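Local atomic coordinates of pectate lyase (Pectobacterium carotovorum, PDB entry 4U49), a protein that probably cleaves polygalacturonate and methyl-esterified pectins within the chain by calcium-dependent beta-elimination. Residues V47-R53 with K64-S70; A119-C124 with V135-I140; G285-N289 with F331-C337; D298-Y304 with N343-L347. All coordinates share one frame; numbering follows the deposited sequence.

From the N terminus, the chain first meets contact 1, which encloses ten residues of a beta hairpin in an antiparallel four-stranded sheet. Contact 2 follows in series; it encloses ten residues, strand 128-131 among them, with a disulfide across the ends, where the pectate lyase beta-helix begins. Contacts 3 and 4 lie at the other end of that helix, with 41 and 38 residues enclosed. They cross rather than nest, because residues 298-304 start contact 4 before residues 331-337 complete contact 3, and they touch where Trp332 CH2 lies 3.3 Å from Tyr304 OH. Contact 4 also comes back towards the N-terminal sheet, its nearest atoms about 5 Å from contact 1. Contacts 2 and 3 have centres 39 Å apart.

Contact 1 (V47-R53 with K64-S70); sequences VRQDVYR and KIAELNS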
loop_
_atom_site.group_PDB
_atom_site.type_symbol
_atom_site.label_atom_id
_atom_site.label_comp_id
_atom_site.label_asym_id
_atom_site.label_seq_id
_atom_site.Cartn_x
_atom_site.Cartn_y
_atom_site.Cartn_z
ATOM N N VAL A 47 14.770 4.853 -15.993
ATOM C CA VAL A 47 14.352 4.003 -17.101
ATOM C C VAL A 47 14.454 2.520 -16.760
ATOM O O VAL A 47 13.809 1.689 -17.397
ATOM C CB VAL A 47 15.179 4.289 -18.376
ATOM C CG1 VAL A 47 14.964 5.720 -18.835
ATOM C CG2 VAL A 47 16.657 4.016 -18.136
ATOM N N ARG A 48 15.258 2.190 -15.754
ATOM C CA ARG A 48 15.427 0.802 -15.339
ATOM C C ARG A 48 15.881 0.715 -13.884
ATOM O O ARG A 48 16.494 1.645 -13.361
ATOM C CB ARG A 48 16.438 0.090 -16.244
ATOM C CG ARG A 48 16.374 -1.426 -16.174
ATOM C CD ARG A 48 17.443 -2.074 -17.040
ATOM N NE ARG A 48 18.722 -2.203 -16.347
ATOM C CZ ARG A 48 19.854 -1.636 -16.752
ATOM N NH1 ARG A 48 19.869 -0.896 -17.854
ATOM N NH2 ARG A 48 20.971 -1.816 -16.059
ATOM N N GLN A 49 15.569 -0.401 -13.234
ATOM C CA GLN A 49 16.020 -0.650 -11.870
ATOM C C GLN A 49 16.553 -2.076 -11.732
ATOM O O GLN A 49 15.975 -3.016 -12.278
ATOM C CB GLN A 49 14.886 -0.406 -10.879
ATOM C CG GLN A 49 14.315 0.996 -10.936
ATOM C CD GLN A 49 13.159 1.189 -9.982
ATOM O OE1 GLN A 49 13.313 1.786 -8.917
ATOM N NE2 GLN A 49 11.989 0.686 -10.359
ATOM N N ASP A 50 17.656 -2.235 -11.005
ATOM C CA ASP A 50 18.279 -3.548 -10.835
ATOM C C ASP A 50 18.315 -3.959 -9.367
ATOM O O ASP A 50 18.617 -3.144 -8.499
ATOM C CB ASP A 50 19.703 -3.554 -11.398
ATOM C CG ASP A 50 19.741 -3.474 -12.912
ATOM O OD1 ASP A 50 18.697 -3.691 -13.558
ATOM O OD2 ASP A 50 20.832 -3.211 -13.460
ATOM N N VAL A 51 18.018 -5.226 -9.100
ATOM C CA VAL A 51 18.023 -5.750 -7.737
ATOM C C VAL A 51 19.222 -6.665 -7.492
ATOM O O VAL A 51 19.456 -7.610 -8.249
ATOM C CB VAL A 51 16.732 -6.531 -7.430
ATOM C CG1 VAL A 51 16.772 -7.092 -6.016
ATOM C CG2 VAL A 51 15.513 -5.640 -7.630
ATOM N N TYR A 52 19.970 -6.385 -6.426
ATOM C CA TYR A 52 21.148 -7.175 -6.078
ATOM C C TYR A 52 21.008 -7.836 -4.713
ATOM O O TYR A 52 20.403 -7.280 -3.798
ATOM C CB TYR A 52 22.407 -6.305 -6.101
ATOM C CG TYR A 52 22.837 -5.896 -7.490
ATOM C CD1 TYR A 52 23.844 -6.582 -8.155
ATOM C CD2 TYR A 52 22.231 -4.827 -8.138
ATOM C CE1 TYR A 52 24.238 -6.216 -9.428
ATOM C CE2 TYR A 52 22.620 -4.452 -9.411
ATOM C CZ TYR A 52 23.624 -5.150 -10.049
ATOM O OH TYR A 52 24.014 -4.782 -11.317
ATOM N N ARG A 53 21.573 -9.032 -4.593
ATOM C CA ARG A 53 21.553 -9.784 -3.349
ATOM C C ARG A 53 22.941 -10.351 -3.059
ATOM O O ARG A 53 23.610 -10.848 -3.961
ATOM C CB ARG A 53 20.520 -10.910 -3.423
ATOM C CG ARG A 53 20.441 -11.769 -2.175
ATOM C CD ARG A 53 20.261 -13.229 -2.547
ATOM N NE ARG A 53 18.900 -13.535 -2.962
ATOM C CZ ARG A 53 18.567 -14.564 -3.733
ATOM N NH1 ARG A 53 19.501 -15.383 -4.202
ATOM N NH2 ARG A 53 17.297 -14.763 -4.050
ATOM N N LYS A 64 23.136 -9.933 -9.253
ATOM C CA LYS A 64 21.898 -9.335 -9.744
ATOM C C LYS A 64 20.821 -10.411 -9.866
ATOM O O LYS A 64 20.990 -11.375 -10.607
ATOM C CB LYS A 64 22.138 -8.650 -11.095
ATOM C CG LYS A 64 20.917 -8.004 -11.728
ATOM C CD LYS A 64 21.311 -7.225 -12.985
ATOM C CE LYS A 64 20.101 -6.714 -13.753
ATOM N NZ LYS A 64 20.505 -5.942 -14.973
ATOM N N ILE A 65 19.723 -10.256 -9.129
ATOM C CA ILE A 65 18.676 -11.273 -9.135
ATOM C C ILE A 65 17.415 -10.824 -9.863
ATOM O O ILE A 65 16.490 -11.616 -10.036
ATOM C CB ILE A 65 18.281 -11.705 -7.701
ATOM C CG1 ILE A 65 17.724 -10.519 -6.910
ATOM C CG2 ILE A 65 19.469 -12.338 -6.982
ATOM C CD1 ILE A 65 17.092 -10.905 -5.575
ATOM N N ALA A 66 17.378 -9.564 -10.298
ATOM C CA ALA A 66 16.209 -9.052 -11.011
ATOM C C ALA A 66 16.482 -7.753 -11.760
ATOM O O ALA A 66 17.255 -6.903 -11.315
ATOM C CB ALA A 66 15.051 -8.850 -10.045
ATOM N N GLU A 67 15.827 -7.617 -12.906
ATOM C CA GLU A 67 15.848 -6.391 -13.686
ATOM C C GLU A 67 14.409 -5.907 -13.812
ATOM O O GLU A 67 13.548 -6.644 -14.292
ATOM C CB GLU A 67 16.482 -6.631 -15.055
ATOM C CG GLU A 67 16.730 -5.377 -15.858
ATOM C CD GLU A 67 17.498 -5.660 -17.131
ATOM O OE1 GLU A 67 16.858 -5.778 -18.197
ATOM O OE2 GLU A 67 18.740 -5.770 -17.062
ATOM N N LEU A 68 14.148 -4.680 -13.368
ATOM C CA LEU A 68 12.776 -4.202 -13.211
ATOM C C LEU A 68 12.433 -3.016 -14.105
ATOM O O LEU A 68 13.316 -2.367 -14.671
ATOM C CB LEU A 68 12.516 -3.812 -11.750
ATOM C CG LEU A 68 12.815 -4.852 -10.669
ATOM C CD1 LEU A 68 12.433 -4.311 -9.292
ATOM C CD2 LEU A 68 12.095 -6.163 -10.947
ATOM N N ASN A 69 11.139 -2.726 -14.216
ATOM C CA ASN A 69 10.694 -1.533 -14.922
ATOM C C ASN A 69 11.102 -0.272 -14.166
ATOM O O ASN A 69 11.806 -0.337 -13.157
ATOM C CB ASN A 69 9.175 -1.560 -15.151
ATOM C CG ASN A 69 8.371 -1.602 -13.854
ATOM O OD1 ASN A 69 8.814 -1.133 -12.807
ATOM N ND2 ASN A 69 7.170 -2.167 -13.930
ATOM N N SER A 70 10.639 0.874 -14.645
ATOM C CA SER A 70 11.048 2.150 -14.076
ATOM C C SER A 70 10.177 2.574 -12.895
ATOM O O SER A 70 10.557 3.453 -12.124
ATOM C CB SER A 70 11.017 3.235 -15.154
ATOM O OG SER A 70 9.693 3.460 -15.612
#
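Lys64 NZ is held between two carboxylates: it lies 2.7 Å from Glu67 OE2, using that oxygen's anti lone pair, and makes a weak 3.1 Å bond to Asp50 OD2. The lysine arrives fully extended, CG anti to the backbone N (chi1 179°), and its CB lies over one face of the Tyr52 ring, 4.0 Å from the centroid. Arg48 grips Asp50 side-on, NE to Asp50 OD1 and NH2 to Asp50 OD2, the carboxylate oxygens near the guanidinium plane. This network probably keeps the carboxylates ionised. Beneath it run antiparallel backbone bonds such as Leu68 N to Gln49 O at 2.7 Å. A classic bulge at Ile65 and Ala66, both facing Val51, shifts the register by one. On the other face, Val51 CG2 meets Leu68 CD1 at 3.7 Å, and Gln49 NE2 donates to Asn69 O and Asp72 O. Strand 62-68 is outermost in its sheet; strand 46-54 is flanked on its other side by strand 87-94, while Leu37, Trp39 and Phe75 cover the Val51 and Leu68 side.

Contact 2 (A119-C124 with V135-I140); sequences AASPEC and VDCGGI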
loop_
_atom_site.group_PDB
_atom_site.type_symbol
_atom_site.label_atom_id
_atom_site.label_comp_id
_atom_site.label_asym_id
_atom_site.label_seq_id
_atom_site.Cartn_x
_atom_site.Cartn_y
_atom_site.Cartn_z
ATOM N N ALA A 119 19.520 10.669 11.085
ATOM C CA ALA A 119 19.133 10.594 9.679
ATOM C C ALA A 119 17.638 10.885 9.515
ATOM O O ALA A 119 17.207 11.442 8.507
ATOM C CB ALA A 119 19.480 9.246 9.112
ATOM N N ALA A 120 16.850 10.529 10.524
ATOM C CA ALA A 120 15.402 10.718 10.460
ATOM C C ALA A 120 15.052 12.163 10.766
ATOM O O ALA A 120 15.690 12.788 11.608
ATOM C CB ALA A 120 14.685 9.775 11.433
ATOM N N SER A 121 14.051 12.691 10.066
ATOM C CA SER A 121 13.528 14.027 10.346
ATOM C C SER A 121 13.001 14.104 11.772
ATOM O O SER A 121 12.412 13.146 12.265
ATOM C CB SER A 121 12.415 14.397 9.358
ATOM O OG SER A 121 11.667 15.518 9.813
ATOM N N PRO A 122 13.224 15.244 12.444
ATOM C CA PRO A 122 12.768 15.424 13.828
ATOM C C PRO A 122 11.249 15.322 13.972
ATOM O O PRO A 122 10.755 15.044 15.064
ATOM C CB PRO A 122 13.259 16.835 14.181
ATOM C CG PRO A 122 13.525 17.504 12.870
ATOM C CD PRO A 122 13.979 16.410 11.957
ATOM N N GLU A 123 10.521 15.533 12.880
ATOM C CA GLU A 123 9.068 15.473 12.926
ATOM C C GLU A 123 8.553 14.038 12.838
ATOM O O GLU A 123 7.366 13.788 13.043
ATOM C CB GLU A 123 8.462 16.326 11.809
ATOM C CG GLU A 123 8.698 17.822 11.986
ATOM C CD GLU A 123 7.876 18.669 11.030
ATOM O OE1 GLU A 123 6.653 18.429 10.913
ATOM O OE2 GLU A 123 8.457 19.574 10.391
ATOM N N CYS A 124 9.447 13.098 12.541
ATOM C CA CYS A 124 9.087 11.680 12.520
ATOM C C CYS A 124 8.885 11.132 13.925
ATOM O O CYS A 124 9.765 10.473 14.475
ATOM C CB CYS A 124 10.157 10.857 11.804
ATOM S SG CYS A 124 9.986 10.804 10.016
ATOM N N VAL A 135 8.466 14.675 4.726
ATOM C CA VAL A 135 9.273 14.237 5.855
ATOM C C VAL A 135 9.844 12.836 5.627
ATOM O O VAL A 135 9.113 11.904 5.295
ATOM C CB VAL A 135 8.444 14.277 7.151
ATOM C CG1 VAL A 135 9.142 13.543 8.256
ATOM C CG2 VAL A 135 8.181 15.723 7.558
ATOM N N ASP A 136 11.159 12.708 5.795
ATOM C CA ASP A 136 11.873 11.451 5.586
ATOM C C ASP A 136 12.204 10.812 6.932
ATOM O O ASP A 136 13.025 11.331 7.687
ATOM C CB ASP A 136 13.154 11.700 4.775
ATOM C CG ASP A 136 13.811 10.417 4.278
ATOM O OD1 ASP A 136 13.551 9.332 4.835
ATOM O OD2 ASP A 136 14.612 10.502 3.323
ATOM N N CYS A 137 11.568 9.683 7.230
ATOM C CA CYS A 137 11.753 9.038 8.527
ATOM C C CYS A 137 12.984 8.138 8.574
ATOM O O CYS A 137 13.266 7.518 9.599
ATOM C CB CYS A 137 10.505 8.237 8.898
ATOM S SG CYS A 137 9.036 9.268 9.080
ATOM N N GLY A 138 13.701 8.056 7.457
ATOM C CA GLY A 138 14.982 7.369 7.416
ATOM C C GLY A 138 14.953 5.907 7.818
ATOM O O GLY A 138 15.974 5.350 8.222
ATOM N N GLY A 139 13.784 5.287 7.711
ATOM C CA GLY A 139 13.648 3.868 7.977
ATOM C C GLY A 139 13.427 3.487 9.429
ATOM O O GLY A 139 13.476 2.305 9.768
ATOM N N ILE A 140 13.180 4.468 10.295
ATOM C CA ILE A 140 12.945 4.154 11.701
ATOM C C ILE A 140 11.590 3.487 11.874
ATOM O O ILE A 140 10.772 3.468 10.953
ATOM C CB ILE A 140 13.000 5.402 12.609
ATOM C CG1 ILE A 140 11.828 6.341 12.311
ATOM C CG2 ILE A 140 14.340 6.109 12.474
ATOM C CD1 ILE A 140 11.620 7.409 13.362
#
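The covalent link is the disulfide between Cys124 and Cys137, whose SG atoms are 2.0 Å apart. Its torsion of -89° about the S-S bond is close to the relaxed right angle, so this torsion gives no sign of strain. Both sulfurs sit anti to their own carbonyl carbons, beside the backbone N.

The polar part across the contact is one backbone bond, Ser121 N to Asp136 O, 2.9 Å long and nearly straight at 170°. Further bonds shape each partner locally. Ser121 OG accepts from Glu123 N in an ST turn at the start of the type I turn 121-124. Asp136 OD1 takes Gly138 N at 2.9 Å in an Asx turn and is bonded also to Asn166, which ties the turn to the next coil. Gly138 and Gly139, both at positive phi, form the middle of the type I' turn 137-140.

Apolar contacts flank the disulfide. Val135 CG1 touches Cys124 SG at 3.4 Å and Ser121 CB at 3.6 Å. On the other flank, Ile140 reaches Ala120 CB through CG2 at 3.8 Å, and its CD1 lies 4.1 Å from Cys124 CB.

Since Val135 and Cys137 pair through their backbones with strand 163-165 while Asp136 O serves Ser121, the loop 119-124 lies along the other edge of strand 134-136. Such cover over the first coil, pinned here by a disulfide, fits the N-terminal end of the parallel beta-helix of pectate lyases.

Contact 3 (G285-N289 with F331-C337); sequences GVNRN and FWDTKNC
Val286 packs its CG2 methyl against Asn336 CB at 3.9 Å and Cys337 SG at 4.0 Å, and this inner part of the contact is buried. The sulfur is itself fixed by the disulfide to Cys312, so the valine rests against a cross-linked strand end. Next to it the Asn336 amide lies against the start of the Arg288 side chain, with OD1 3.5 Å from Arg288 CG and the two side chains crossing at about a right angle. Asn336 ND2 is bonded to Asp292 O, and OD1 receives Lys335 NZ at 2.7 Å; together these two bonds restrain the amide's rotation.

Strand 282-287, which carries Val286, belongs to one face of the parallel beta-helix: it runs between strands 252-255 and 312-315, parallel to both. The loop 331-337 comes back from the added antiparallel strand 327-330, and its bend is held by an ST motif in which Thr334 OG1 accepts from Cys337 N at 2.9 Å.

Towards the outside the contact becomes more polar and more open to solvent. Arg288 leaves with CG anti to its backbone N (chi1 176°) and turns at chi3, which brings NH2 within 3.5 Å of Phe331 CZ. The phenyl carbon sits at the guanidinium edge, near its plane, and the two planes stand 81° apart. Arg288 NE is salt-bridged to Glu314, and Tyr328 adds a cation-pi contact. Lys335, exposed, brings NZ to 3.2 Å from Arg288 O.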
loop_
_atom_site.group_PDB
_atom_site.type_symbol
_atom_site.label_atom_id
_atom_site.label_comp_id
_atom_site.label_asym_id
_atom_site.label_seq_id
_atom_site.Cartn_x
_atom_site.Cartn_y
_atom_site.Cartn_z
ATOM N N GLY A 285 -14.582 -2.462 -3.731
ATOM C CA GLY A 285 -16.032 -2.404 -3.785
ATOM C C GLY A 285 -16.494 -0.977 -4.002
ATOM O O GLY A 285 -16.096 -0.072 -3.267
ATOM N N VAL A 286 -17.333 -0.774 -5.013
ATOM C CA VAL A 286 -17.786 0.565 -5.378
ATOM C C VAL A 286 -19.309 0.680 -5.360
ATOM O O VAL A 286 -20.017 -0.271 -5.686
ATOM C CB VAL A 286 -17.270 0.967 -6.777
ATOM C CG1 VAL A 286 -15.753 1.135 -6.759
ATOM C CG2 VAL A 286 -17.681 -0.068 -7.819
ATOM N N ASN A 287 -19.804 1.851 -4.975
ATOM C CA ASN A 287 -21.232 2.140 -5.057
ATOM C C ASN A 287 -21.607 2.635 -6.444
ATOM O O ASN A 287 -21.247 3.747 -6.831
ATOM C CB ASN A 287 -21.637 3.177 -4.012
ATOM C CG ASN A 287 -21.510 2.652 -2.599
ATOM O OD1 ASN A 287 -21.883 1.512 -2.317
ATOM N ND2 ASN A 287 -20.974 3.476 -1.703
ATOM N N ARG A 288 -22.336 1.803 -7.182
ATOM C CA ARG A 288 -22.712 2.104 -8.561
ATOM C C ARG A 288 -23.483 3.415 -8.687
ATOM O O ARG A 288 -23.239 4.203 -9.603
ATOM C CB ARG A 288 -23.548 0.959 -9.141
ATOM C CG ARG A 288 -24.076 1.216 -10.548
ATOM C CD ARG A 288 -25.113 0.174 -10.945
ATOM N NE ARG A 288 -24.526 -1.154 -11.105
ATOM C CZ ARG A 288 -25.235 -2.267 -11.274
ATOM N NH1 ARG A 288 -26.561 -2.214 -11.296
ATOM N NH2 ARG A 288 -24.620 -3.434 -11.414
ATOM N N ASN A 289 -24.401 3.650 -7.756
ATOM C CA ASN A 289 -25.291 4.801 -7.839
ATOM C C ASN A 289 -24.648 6.117 -7.400
ATOM O O ASN A 289 -25.134 7.193 -7.752
ATOM C CB ASN A 289 -26.557 4.548 -7.010
ATOM C CG ASN A 289 -26.256 4.182 -5.565
ATOM O OD1 ASN A 289 -25.359 3.386 -5.281
ATOM N ND2 ASN A 289 -27.013 4.764 -4.642
ATOM N N PHE A 331 -17.697 -7.018 -11.660
ATOM C CA PHE A 331 -17.863 -6.438 -12.986
ATOM C C PHE A 331 -16.545 -5.997 -13.605
ATOM O O PHE A 331 -15.590 -5.665 -12.898
ATOM C CB PHE A 331 -18.825 -5.253 -12.930
ATOM C CG PHE A 331 -20.236 -5.642 -12.615
ATOM C CD1 PHE A 331 -21.130 -5.932 -13.630
ATOM C CD2 PHE A 331 -20.665 -5.725 -11.302
ATOM C CE1 PHE A 331 -22.429 -6.293 -13.340
ATOM C CE2 PHE A 331 -21.960 -6.090 -11.007
ATOM C CZ PHE A 331 -22.844 -6.372 -12.029
ATOM N N TRP A 332 -16.519 -5.999 -14.935
ATOM C CA TRP A 332 -15.366 -5.576 -15.718
ATOM C C TRP A 332 -15.795 -4.577 -16.785
ATOM O O TRP A 332 -16.885 -4.699 -17.347
ATOM C CB TRP A 332 -14.688 -6.777 -16.385
ATOM C CG TRP A 332 -14.382 -7.902 -15.453
ATOM C CD1 TRP A 332 -15.226 -8.909 -15.077
ATOM C CD2 TRP A 332 -13.141 -8.148 -14.783
ATOM N NE1 TRP A 332 -14.588 -9.761 -14.209
ATOM C CE2 TRP A 332 -13.305 -9.318 -14.014
ATOM C CE3 TRP A 332 -11.907 -7.491 -14.756
ATOM C CZ2 TRP A 332 -12.283 -9.845 -13.227
ATOM C CZ3 TRP A 332 -10.891 -8.019 -13.975
ATOM C CH2 TRP A 332 -11.087 -9.184 -13.221
ATOM N N ASP A 333 -14.939 -3.596 -17.056
ATOM C CA ASP A 333 -15.157 -2.632 -18.137
ATOM C C ASP A 333 -16.505 -1.913 -18.054
ATOM O O ASP A 333 -17.191 -1.746 -19.064
ATOM C CB ASP A 333 -15.027 -3.330 -19.492
ATOM C CG ASP A 333 -13.663 -3.959 -19.689
ATOM O OD1 ASP A 333 -12.650 -3.250 -19.504
ATOM O OD2 ASP A 333 -13.602 -5.165 -20.005
ATOM N N THR A 334 -16.883 -1.499 -16.849
ATOM C CA THR A 334 -18.096 -0.714 -16.657
ATOM C C THR A 334 -17.733 0.701 -16.229
ATOM O O THR A 334 -16.561 0.999 -15.997
ATOM C CB THR A 334 -19.021 -1.337 -15.602
ATOM O OG1 THR A 334 -18.346 -1.362 -14.338
ATOM C CG2 THR A 334 -19.408 -2.755 -15.998
ATOM N N LYS A 335 -18.735 1.567 -16.115
ATOM C CA LYS A 335 -18.488 2.959 -15.747
ATOM C C LYS A 335 -17.902 3.069 -14.338
ATOM O O LYS A 335 -17.138 3.990 -14.050
ATOM C CB LYS A 335 -19.771 3.791 -15.862
ATOM C CG LYS A 335 -20.902 3.368 -14.939
ATOM C CD LYS A 335 -22.136 4.235 -15.147
ATOM C CE LYS A 335 -23.282 3.819 -14.229
ATOM N NZ LYS A 335 -22.978 4.055 -12.789
ATOM N N ASN A 336 -18.238 2.117 -13.472
ATOM C CA ASN A 336 -17.739 2.129 -12.100
ATOM C C ASN A 336 -16.536 1.208 -11.898
ATOM O O ASN A 336 -15.698 1.443 -11.026
ATOM C CB ASN A 336 -18.855 1.743 -11.126
ATOM C CG ASN A 336 -20.038 2.692 -11.189
ATOM O OD1 ASN A 336 -21.043 2.403 -11.834
ATOM N ND2 ASN A 336 -19.922 3.834 -10.519
ATOM N N CYS A 337 -16.460 0.148 -12.693
ATOM C CA CYS A 337 -15.325 -0.759 -12.617
ATOM C C CYS A 337 -14.470 -0.644 -13.872
ATOM O O CYS A 337 -14.614 -1.426 -14.811
ATOM C CB CYS A 337 -15.796 -2.199 -12.409
ATOM S SG CYS A 337 -16.522 -2.502 -10.763
#

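Contact 4 (D298-Y304 with N343-L347); sequences DLRIKGY and NVKPL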
loop_
_atom_site.group_PDB
_atom_site.type_symbol
_atom_site.label_atom_id
_atom_site.label_comp_id
_atom_site.label_asym_id
_atom_site.label_seq_id
_atom_site.Cartn_x
_atom_site.Cartn_y
_atom_site.Cartn_z
ATOM N N ASP A 298 -2.597 -2.583 -13.161
ATOM C CA ASP A 298 -1.565 -3.613 -13.085
ATOM C C ASP A 298 -1.609 -4.305 -11.728
ATOM O O ASP A 298 -0.815 -4.019 -10.836
ATOM C CB ASP A 298 -0.184 -2.993 -13.350
ATOM C CG ASP A 298 0.957 -3.988 -13.206
ATOM O OD1 ASP A 298 0.715 -5.212 -13.256
ATOM O OD2 ASP A 298 2.110 -3.532 -13.045
ATOM N N LEU A 299 -2.549 -5.228 -11.582
ATOM C CA LEU A 299 -2.732 -5.934 -10.324
ATOM C C LEU A 299 -2.228 -7.368 -10.414
ATOM O O LEU A 299 -2.641 -8.123 -11.293
ATOM C CB LEU A 299 -4.208 -5.912 -9.924
ATOM C CG LEU A 299 -4.592 -6.553 -8.594
ATOM C CD1 LEU A 299 -3.868 -5.886 -7.437
ATOM C CD2 LEU A 299 -6.104 -6.488 -8.397
ATOM N N ARG A 300 -1.329 -7.735 -9.506
ATOM C CA ARG A 300 -0.796 -9.092 -9.453
ATOM C C ARG A 300 -1.262 -9.781 -8.176
ATOM O O ARG A 300 -1.081 -9.256 -7.079
ATOM C CB ARG A 300 0.734 -9.083 -9.511
ATOM C CG ARG A 300 1.337 -8.136 -10.539
ATOM C CD ARG A 300 2.784 -7.818 -10.173
ATOM N NE ARG A 300 3.426 -6.866 -11.078
ATOM C CZ ARG A 300 3.249 -5.549 -11.034
ATOM N NH1 ARG A 300 2.425 -5.017 -10.142
ATOM N NH2 ARG A 300 3.886 -4.764 -11.893
ATOM N N ILE A 301 -1.862 -10.958 -8.313
ATOM C CA ILE A 301 -2.392 -11.671 -7.156
ATOM C C ILE A 301 -1.913 -13.120 -7.141
ATOM O O ILE A 301 -1.960 -13.808 -8.161
ATOM C CB ILE A 301 -3.934 -11.642 -7.133
ATOM C CG1 ILE A 301 -4.444 -10.197 -7.127
ATOM C CG2 ILE A 301 -4.467 -12.389 -5.923
ATOM C CD1 ILE A 301 -5.953 -10.081 -7.153
ATOM N N LYS A 302 -1.448 -13.575 -5.981
ATOM C CA LYS A 302 -0.966 -14.946 -5.831
ATOM C C LYS A 302 -2.074 -15.959 -6.100
ATOM O O LYS A 302 -3.125 -15.926 -5.460
ATOM C CB LYS A 302 -0.391 -15.165 -4.430
ATOM C CG LYS A 302 0.078 -16.591 -4.176
ATOM C CD LYS A 302 0.598 -16.759 -2.759
ATOM C CE LYS A 302 1.075 -18.182 -2.516
ATOM N NZ LYS A 302 1.470 -18.409 -1.098
ATOM N N GLY A 303 -1.828 -16.849 -7.058
ATOM C CA GLY A 303 -2.779 -17.885 -7.419
ATOM C C GLY A 303 -4.114 -17.344 -7.895
ATOM O O GLY A 303 -5.166 -17.904 -7.581
ATOM N N TYR A 304 -4.073 -16.256 -8.656
ATOM C CA TYR A 304 -5.302 -15.591 -9.073
ATOM C C TYR A 304 -6.143 -16.429 -10.027
ATOM O O TYR A 304 -5.639 -16.986 -11.001
ATOM C CB TYR A 304 -5.002 -14.246 -9.736
ATOM C CG TYR A 304 -6.241 -13.616 -10.327
ATOM C CD1 TYR A 304 -7.229 -13.086 -9.506
ATOM C CD2 TYR A 304 -6.437 -13.568 -11.704
ATOM C CE1 TYR A 304 -8.372 -12.519 -10.035
ATOM C CE2 TYR A 304 -7.578 -13.001 -12.242
ATOM C CZ TYR A 304 -8.542 -12.478 -11.401
ATOM O OH TYR A 304 -9.681 -11.913 -11.927
ATOM N N ASN A 343 -5.957 -6.664 -16.956
ATOM C CA ASN A 343 -5.307 -5.849 -15.932
ATOM C C ASN A 343 -4.966 -6.642 -14.672
ATOM O O ASN A 343 -4.255 -6.152 -13.794
ATOM C CB ASN A 343 -6.192 -4.657 -15.558
ATOM C CG ASN A 343 -6.365 -3.676 -16.698
ATOM O OD1 ASN A 343 -7.478 -3.441 -17.162
ATOM N ND2 ASN A 343 -5.262 -3.091 -17.151
ATOM N N VAL A 344 -5.479 -7.865 -14.581
ATOM C CA VAL A 344 -5.246 -8.701 -13.409
ATOM C C VAL A 344 -4.578 -10.007 -13.815
ATOM O O VAL A 344 -5.076 -10.724 -14.681
ATOM C CB VAL A 344 -6.556 -9.004 -12.659
ATOM C CG1 VAL A 344 -6.259 -9.676 -11.329
ATOM C CG2 VAL A 344 -7.351 -7.724 -12.449
ATOM N N LYS A 345 -3.442 -10.309 -13.195
ATOM C CA LYS A 345 -2.655 -11.475 -13.581
ATOM C C LYS A 345 -2.212 -12.277 -12.362
ATOM O O LYS A 345 -1.969 -11.712 -11.294
ATOM C CB LYS A 345 -1.440 -11.040 -14.407
ATOM C CG LYS A 345 -1.810 -10.341 -15.706
ATOM C CD LYS A 345 -0.605 -10.111 -16.596
ATOM C CE LYS A 345 -1.017 -9.439 -17.899
ATOM N NZ LYS A 345 -2.077 -10.209 -18.612
ATOM N N PRO A 346 -2.109 -13.606 -12.520
ATOM C CA PRO A 346 -1.771 -14.506 -11.413
ATOM C C PRO A 346 -0.335 -14.357 -10.929
ATOM O O PRO A 346 0.432 -13.553 -11.458
ATOM C CB PRO A 346 -1.987 -15.902 -12.013
ATOM C CG PRO A 346 -2.835 -15.684 -13.222
ATOM C CD PRO A 346 -2.424 -14.352 -13.749
ATOM N N LEU A 347 0.012 -15.149 -9.920
ATOM C CA LEU A 347 1.338 -15.117 -9.321
ATOM C C LEU A 347 1.558 -16.389 -8.506
ATOM O O LEU A 347 2.680 -16.752 -8.149
ATOM C CB LEU A 347 1.500 -13.871 -8.444
ATOM C CG LEU A 347 2.886 -13.566 -7.880
ATOM C CD1 LEU A 347 3.901 -13.475 -9.005
ATOM C CD2 LEU A 347 2.859 -12.280 -7.076
ATOM O OXT LEU A 347 0.601 -17.096 -8.186
#
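Tyr304 lies along the C-terminal segment 343-347 from CB to OH. Its CB touches Pro346 CA at 3.6 Å. Beyond it the ring swings over Val344, because CG stands anti to the backbone N (chi1 173°). Every ring atom then meets the same methyl, Val344 CG1: CG at 4.1 Å, the CD and CE atoms somewhat nearer, and CZ nearest at 3.6 Å. The hydroxyl OH is again farther, at 4.1 Å. That spread describes a CH-pi contact almost over the ring centre, with CG1 only 10° off the ring normal. The same methyl also faces Ile301 CD1 at 4.2 Å, so the valine is shared between strand and turn.

The backbones beneath pair in parallel, Leu299 with Val344 and Arg300 with Lys345. Asn343 O receives Leu299 N at 2.9 Å, Leu299 O receives Lys345 N, and Lys345 O receives Ile301 N, all with angles above 160°. Past these bridges residues 301-304 make a type II turn, with Gly303 at positive phi in its third position. Gly303 N donates to the chain-terminal carboxylate, reaching Leu347 OXT at 2.7 Å, a short bond that ties down the last residue.

Strand 294-301 is flanked on both edges within the beta-helix: its backbone bonds to strand 274-277 on one side and to strand 344-345 on the other, while Leu299 and Ile301 turn their side chains against Ile283 of strand 282-287.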